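PDB 1T3Q: quinoline 2-oxidoreductase large subunit from Pseudomonas putida, which probably hydroxylates quinoline at carbon 2, as the molybdenum-bearing subunit that holds a pterin cytosine dinucleotide cofactor. Local coordinates for residues Val88-Pro102 against Tyr326-His338. Residues are numbered along the deposited sequence; the frame is centred on the assembly and turned at random.
Sequences VATMQVEGFQTTIQP and YNNLPWTQLVESH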
loop_
_atom_site.group_PDB
_atom_site.type_symbol
_atom_site.label_atom_id
_atom_site.label_comp_id
_atom_site.label_asym_id
_atom_site.label_seq_id
_atom_site.Cartn_x
_atom_site.Cartn_y
_atom_site.Cartn_z
ATOM N N VAL B 88 -7.619 29.404 4.320
ATOM C CA VAL B 88 -7.323 30.680 4.965
ATOM C C VAL B 88 -5.844 30.988 4.753
ATOM O O VAL B 88 -4.980 30.215 5.162
ATOM C CB VAL B 88 -7.604 30.613 6.480
ATOM C CG1 VAL B 88 -7.361 31.977 7.124
ATOM C CG2 VAL B 88 -9.034 30.160 6.716
ATOM N N ALA B 89 -5.555 32.111 4.107
ATOM C CA ALA B 89 -4.176 32.489 3.832
ATOM C C ALA B 89 -3.867 33.880 4.355
ATOM O O ALA B 89 -4.505 34.858 3.962
ATOM C CB ALA B 89 -3.909 32.426 2.327
ATOM N N THR B 90 -2.877 33.968 5.232
ATOM C CA THR B 90 -2.494 35.252 5.798
ATOM C C THR B 90 -0.990 35.330 6.030
ATOM O O THR B 90 -0.276 34.335 5.892
ATOM C CB THR B 90 -3.225 35.505 7.132
ATOM O OG1 THR B 90 -2.998 36.860 7.550
ATOM C CG2 THR B 90 -2.728 34.542 8.204
ATOM N N MET B 91 -0.522 36.524 6.378
ATOM C CA MET B 91 0.890 36.774 6.629
ATOM C C MET B 91 1.035 37.759 7.781
ATOM O O MET B 91 0.195 38.644 7.953
ATOM C CB MET B 91 1.554 37.372 5.383
ATOM C CG MET B 91 1.937 36.374 4.304
ATOM S SD MET B 91 3.458 35.480 4.690
ATOM C CE MET B 91 3.138 33.925 3.866
ATOM N N GLN B 92 2.108 37.606 8.551
ATOM C CA GLN B 92 2.392 38.486 9.679
ATOM C C GLN B 92 3.062 39.733 9.105
ATOM O O GLN B 92 4.223 40.023 9.396
ATOM C CB GLN B 92 3.336 37.786 10.664
ATOM N N VAL B 93 2.317 40.457 8.278
ATOM C CA VAL B 93 2.809 41.663 7.631
ATOM C C VAL B 93 1.797 42.784 7.828
ATOM O O VAL B 93 0.614 42.606 7.563
ATOM C CB VAL B 93 3.018 41.419 6.117
ATOM C CG1 VAL B 93 3.350 42.720 5.412
ATOM C CG2 VAL B 93 4.137 40.394 5.905
ATOM N N GLU B 94 2.268 43.936 8.292
ATOM C CA GLU B 94 1.386 45.072 8.536
ATOM C C GLU B 94 0.565 45.476 7.311
ATOM O O GLU B 94 1.114 45.750 6.242
ATOM C CB GLU B 94 2.196 46.278 9.022
ATOM C CG GLU B 94 1.332 47.471 9.416
ATOM C CD GLU B 94 2.144 48.715 9.726
ATOM O OE1 GLU B 94 1.538 49.735 10.126
ATOM O OE2 GLU B 94 3.384 48.680 9.568
ATOM N N GLY B 95 -0.754 45.513 7.478
ATOM C CA GLY B 95 -1.631 45.902 6.387
ATOM C C GLY B 95 -2.009 44.786 5.427
ATOM O O GLY B 95 -2.786 45.002 4.499
ATOM N N PHE B 96 -1.474 43.592 5.643
ATOM C CA PHE B 96 -1.777 42.468 4.759
ATOM C C PHE B 96 -3.238 42.062 4.884
ATOM O O PHE B 96 -3.756 41.930 5.991
ATOM C CB PHE B 96 -0.902 41.258 5.102
ATOM C CG PHE B 96 -1.069 40.106 4.150
ATOM C CD1 PHE B 96 -0.392 40.090 2.932
ATOM C CD2 PHE B 96 -1.926 39.053 4.456
ATOM C CE1 PHE B 96 -0.570 39.035 2.026
ATOM C CE2 PHE B 96 -2.110 37.994 3.559
ATOM C CZ PHE B 96 -1.428 37.990 2.342
ATOM N N GLN B 97 -3.897 41.852 3.749
ATOM C CA GLN B 97 -5.294 41.441 3.754
ATOM C C GLN B 97 -5.444 39.932 3.602
ATOM O O GLN B 97 -5.125 39.360 2.560
ATOM C CB GLN B 97 -6.068 42.141 2.636
ATOM C CG GLN B 97 -6.292 43.630 2.858
ATOM C CD GLN B 97 -7.426 44.160 2.010
ATOM O OE1 GLN B 97 -7.214 44.691 0.916
ATOM N NE2 GLN B 97 -8.648 43.998 2.502
ATOM N N THR B 98 -5.937 39.294 4.656
ATOM C CA THR B 98 -6.153 37.856 4.656
ATOM C C THR B 98 -7.247 37.502 3.662
ATOM O O THR B 98 -8.161 38.286 3.434
ATOM C CB THR B 98 -6.613 37.363 6.045
ATOM O OG1 THR B 98 -5.552 37.527 6.989
ATOM C CG2 THR B 98 -7.028 35.905 5.991
ATOM N N THR B 99 -7.141 36.330 3.050
ATOM C CA THR B 99 -8.179 35.884 2.137
ATOM C C THR B 99 -8.549 34.474 2.548
ATOM O O THR B 99 -7.739 33.749 3.125
ATOM C CB THR B 99 -7.728 35.865 0.652
ATOM O OG1 THR B 99 -6.581 35.020 0.500
ATOM C CG2 THR B 99 -7.407 37.275 0.165
ATOM N N ILE B 100 -9.794 34.106 2.287
ATOM C CA ILE B 100 -10.275 32.771 2.581
ATOM C C ILE B 100 -10.823 32.312 1.241
ATOM O O ILE B 100 -11.823 32.841 0.767
ATOM C CB ILE B 100 -11.410 32.788 3.629
ATOM C CG1 ILE B 100 -10.897 33.397 4.936
ATOM C CG2 ILE B 100 -11.920 31.374 3.862
ATOM C CD1 ILE B 100 -11.913 33.377 6.076
ATOM N N GLN B 101 -10.144 31.368 0.603
ATOM C CA GLN B 101 -10.612 30.893 -0.687
ATOM C C GLN B 101 -11.534 29.709 -0.502
ATOM O O GLN B 101 -11.134 28.674 0.034
ATOM C CB GLN B 101 -9.439 30.494 -1.588
ATOM C CG GLN B 101 -9.889 29.887 -2.911
ATOM C CD GLN B 101 -8.736 29.530 -3.834
ATOM O OE1 GLN B 101 -7.564 29.656 -3.468
ATOM N NE2 GLN B 101 -9.066 29.074 -5.037
ATOM N N PRO B 102 -12.793 29.843 -0.941
ATOM C CA PRO B 102 -13.712 28.722 -0.785
ATOM C C PRO B 102 -13.284 27.603 -1.734
ATOM O O PRO B 102 -12.772 27.870 -2.825
ATOM C CB PRO B 102 -15.057 29.334 -1.152
ATOM C CG PRO B 102 -14.688 30.302 -2.243
ATOM C CD PRO B 102 -13.417 30.950 -1.693
ATOM N N TYR B 326 -7.347 35.450 -4.972
ATOM C CA TYR B 326 -7.059 35.089 -3.585
ATOM C C TYR B 326 -5.558 34.961 -3.352
ATOM O O TYR B 326 -4.758 35.045 -4.287
ATOM C CB TYR B 326 -7.682 33.730 -3.244
ATOM C CG TYR B 326 -9.144 33.574 -3.601
ATOM C CD1 TYR B 326 -10.145 34.100 -2.781
ATOM C CD2 TYR B 326 -9.528 32.890 -4.756
ATOM C CE1 TYR B 326 -11.495 33.945 -3.102
ATOM C CE2 TYR B 326 -10.876 32.733 -5.088
ATOM C CZ TYR B 326 -11.853 33.263 -4.254
ATOM O OH TYR B 326 -13.185 33.107 -4.577
ATOM N N ASN B 327 -5.193 34.748 -2.092
ATOM C CA ASN B 327 -3.804 34.532 -1.726
ATOM C C ASN B 327 -3.640 33.022 -1.748
ATOM O O ASN B 327 -4.453 32.304 -1.168
ATOM C CB ASN B 327 -3.509 35.008 -0.299
ATOM C CG ASN B 327 -3.405 36.509 -0.184
ATOM O OD1 ASN B 327 -4.238 37.150 0.458
ATOM N ND2 ASN B 327 -2.375 37.081 -0.791
ATOM N N ASN B 328 -2.608 32.534 -2.424
ATOM C CA ASN B 328 -2.352 31.103 -2.447
ATOM C C ASN B 328 -1.818 30.770 -1.057
ATOM O O ASN B 328 -1.302 31.646 -0.361
ATOM C CB ASN B 328 -1.263 30.765 -3.469
ATOM C CG ASN B 328 0.085 31.356 -3.088
ATOM O OD1 ASN B 328 0.502 32.386 -3.618
ATOM N ND2 ASN B 328 0.760 30.715 -2.144
ATOM N N LEU B 329 -1.939 29.513 -0.650
ATOM C CA LEU B 329 -1.409 29.078 0.639
ATOM C C LEU B 329 -0.256 28.149 0.248
ATOM O O LEU B 329 -0.443 27.261 -0.579
ATOM C CB LEU B 329 -2.467 28.291 1.415
ATOM C CG LEU B 329 -2.623 28.398 2.943
ATOM C CD1 LEU B 329 -2.644 26.999 3.533
ATOM C CD2 LEU B 329 -1.526 29.242 3.572
ATOM N N PRO B 330 0.920 28.291 0.886
ATOM C CA PRO B 330 1.265 29.233 1.958
ATOM C C PRO B 330 2.036 30.511 1.609
ATOM O O PRO B 330 2.302 31.320 2.498
ATOM C CB PRO B 330 2.083 28.362 2.890
ATOM C CG PRO B 330 2.957 27.614 1.874
ATOM C CD PRO B 330 1.974 27.265 0.744
ATOM N N TRP B 331 2.383 30.713 0.342
ATOM C CA TRP B 331 3.181 31.879 -0.039
ATOM C C TRP B 331 2.460 33.217 -0.151
ATOM O O TRP B 331 3.062 34.263 0.099
ATOM C CB TRP B 331 3.913 31.591 -1.355
ATOM C CG TRP B 331 4.433 30.186 -1.414
ATOM C CD1 TRP B 331 4.063 29.213 -2.298
ATOM C CD2 TRP B 331 5.343 29.569 -0.496
ATOM N NE1 TRP B 331 4.679 28.027 -1.983
ATOM C CE2 TRP B 331 5.471 28.215 -0.883
ATOM C CE3 TRP B 331 6.060 30.025 0.618
ATOM C CZ2 TRP B 331 6.285 27.310 -0.192
ATOM C CZ3 TRP B 331 6.872 29.126 1.307
ATOM C CH2 TRP B 331 6.975 27.781 0.897
ATOM N N THR B 332 1.182 33.171 -0.526
ATOM C CA THR B 332 0.345 34.360 -0.711
ATOM C C THR B 332 0.856 35.216 -1.859
ATOM O O THR B 332 1.814 34.850 -2.544
ATOM C CB THR B 332 0.251 35.238 0.580
ATOM O OG1 THR B 332 1.450 36.007 0.751
ATOM C CG2 THR B 332 0.049 34.353 1.806
ATOM N N GLN B 333 0.212 36.355 -2.076
ATOM C CA GLN B 333 0.612 37.245 -3.149
ATOM C C GLN B 333 1.970 37.899 -2.887
ATOM O O GLN B 333 2.529 38.550 -3.767
ATOM C CB GLN B 333 -0.473 38.305 -3.374
ATOM C CG GLN B 333 -1.797 37.679 -3.815
ATOM C CD GLN B 333 -2.865 38.691 -4.179
ATOM O OE1 GLN B 333 -3.984 38.317 -4.544
ATOM N NE2 GLN B 333 -2.535 39.967 -4.085
ATOM N N LEU B 334 2.506 37.703 -1.686
ATOM C CA LEU B 334 3.806 38.281 -1.342
ATOM C C LEU B 334 4.926 37.495 -2.021
ATOM O O LEU B 334 6.088 37.902 -1.990
ATOM C CB LEU B 334 4.021 38.265 0.173
ATOM C CG LEU B 334 2.996 39.004 1.040
ATOM C CD1 LEU B 334 3.525 39.099 2.470
ATOM C CD2 LEU B 334 2.748 40.399 0.473
ATOM N N VAL B 335 4.558 36.383 -2.651
ATOM C CA VAL B 335 5.524 35.516 -3.319
ATOM C C VAL B 335 6.263 36.202 -4.474
ATOM O O VAL B 335 7.361 35.789 -4.851
ATOM C CB VAL B 335 4.828 34.213 -3.819
ATOM C CG1 VAL B 335 3.964 34.503 -5.025
ATOM C CG2 VAL B 335 5.867 33.142 -4.120
ATOM N N GLU B 336 5.675 37.254 -5.032
ATOM C CA GLU B 336 6.322 37.970 -6.127
ATOM C C GLU B 336 7.033 39.260 -5.696
ATOM O O GLU B 336 8.164 39.212 -5.219
ATOM C CB GLU B 336 5.313 38.258 -7.242
ATOM C CG GLU B 336 4.983 37.019 -8.090
ATOM C CD GLU B 336 6.129 36.622 -9.018
ATOM O OE1 GLU B 336 6.196 35.440 -9.425
ATOM O OE2 GLU B 336 6.956 37.494 -9.355
ATOM N N SER B 337 6.374 40.405 -5.860
ATOM C CA SER B 337 6.969 41.699 -5.513
ATOM C C SER B 337 7.556 41.846 -4.108
ATOM O O SER B 337 8.662 42.366 -3.943
ATOM C CB SER B 337 5.949 42.824 -5.736
ATOM O OG SER B 337 5.713 43.029 -7.118
ATOM N N HIS B 338 6.817 41.400 -3.101
ATOM C CA HIS B 338 7.267 41.530 -1.723
ATOM C C HIS B 338 8.636 40.899 -1.471
ATOM O O HIS B 338 9.572 41.588 -1.069
ATOM C CB HIS B 338 6.218 40.940 -0.779
ATOM C CG HIS B 338 6.427 41.299 0.659
ATOM N ND1 HIS B 338 7.247 40.575 1.498
ATOM C CD2 HIS B 338 5.925 42.311 1.407
ATOM C CE1 HIS B 338 7.238 41.124 2.701
ATOM N NE2 HIS B 338 6.443 42.179 2.671
HETATM O O HOH W 1 -6.988 32.434 0.412
HETATM O O HOH W 2 -5.731 29.990 -1.320
#
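Gln101 lies across one face of the Tyr326 ring, its CG 3.7 Å from the centroid in a CH-pi contact, while CD of Pro102 sits 3.8 Å from CZ of the same ring. With CG trans to the backbone N (chi1 175°) and the chain extended beyond it, Gln101 brings its methylenes over the ring and still offers OE1 to a water that also donates to Asn327 O. The phenol OH bonds to Glu114 and Arg110, so tyrosine suits a place needing both a flat surface and a polar end. The Phe96 ring carries CB of Met91 over the centre of one face, has Ala89 O at its edge, and meets Leu334 CG obliquely at CE1; Leu334 CD1 lies over the centre of one face of the His338 imidazole. These contacts join the antiparallel hairpin of strands 87-89 and 99-101, in the family's a/b hammerhead region, to a loop of the molybdopterin-binding region, where Trp331 meets Tyr545 of the molybdenum pocket. Replacing Tyr326 by alanine would probably leave the Gln101 methylenes without their platform and deprive Glu114 and Arg110 of a hydroxyl partner. Thr99 OG1 accepts from Asn327 N (3.0 Å, 154°) and also binds a water, so a hydroxyl suits this buried position. Small Ala89 lets Asn327 O approach its CB to 3.5 Å. Farther along, branched Val93 and Leu334 meet tip to tip, CG2 to CD1 3.7 Å.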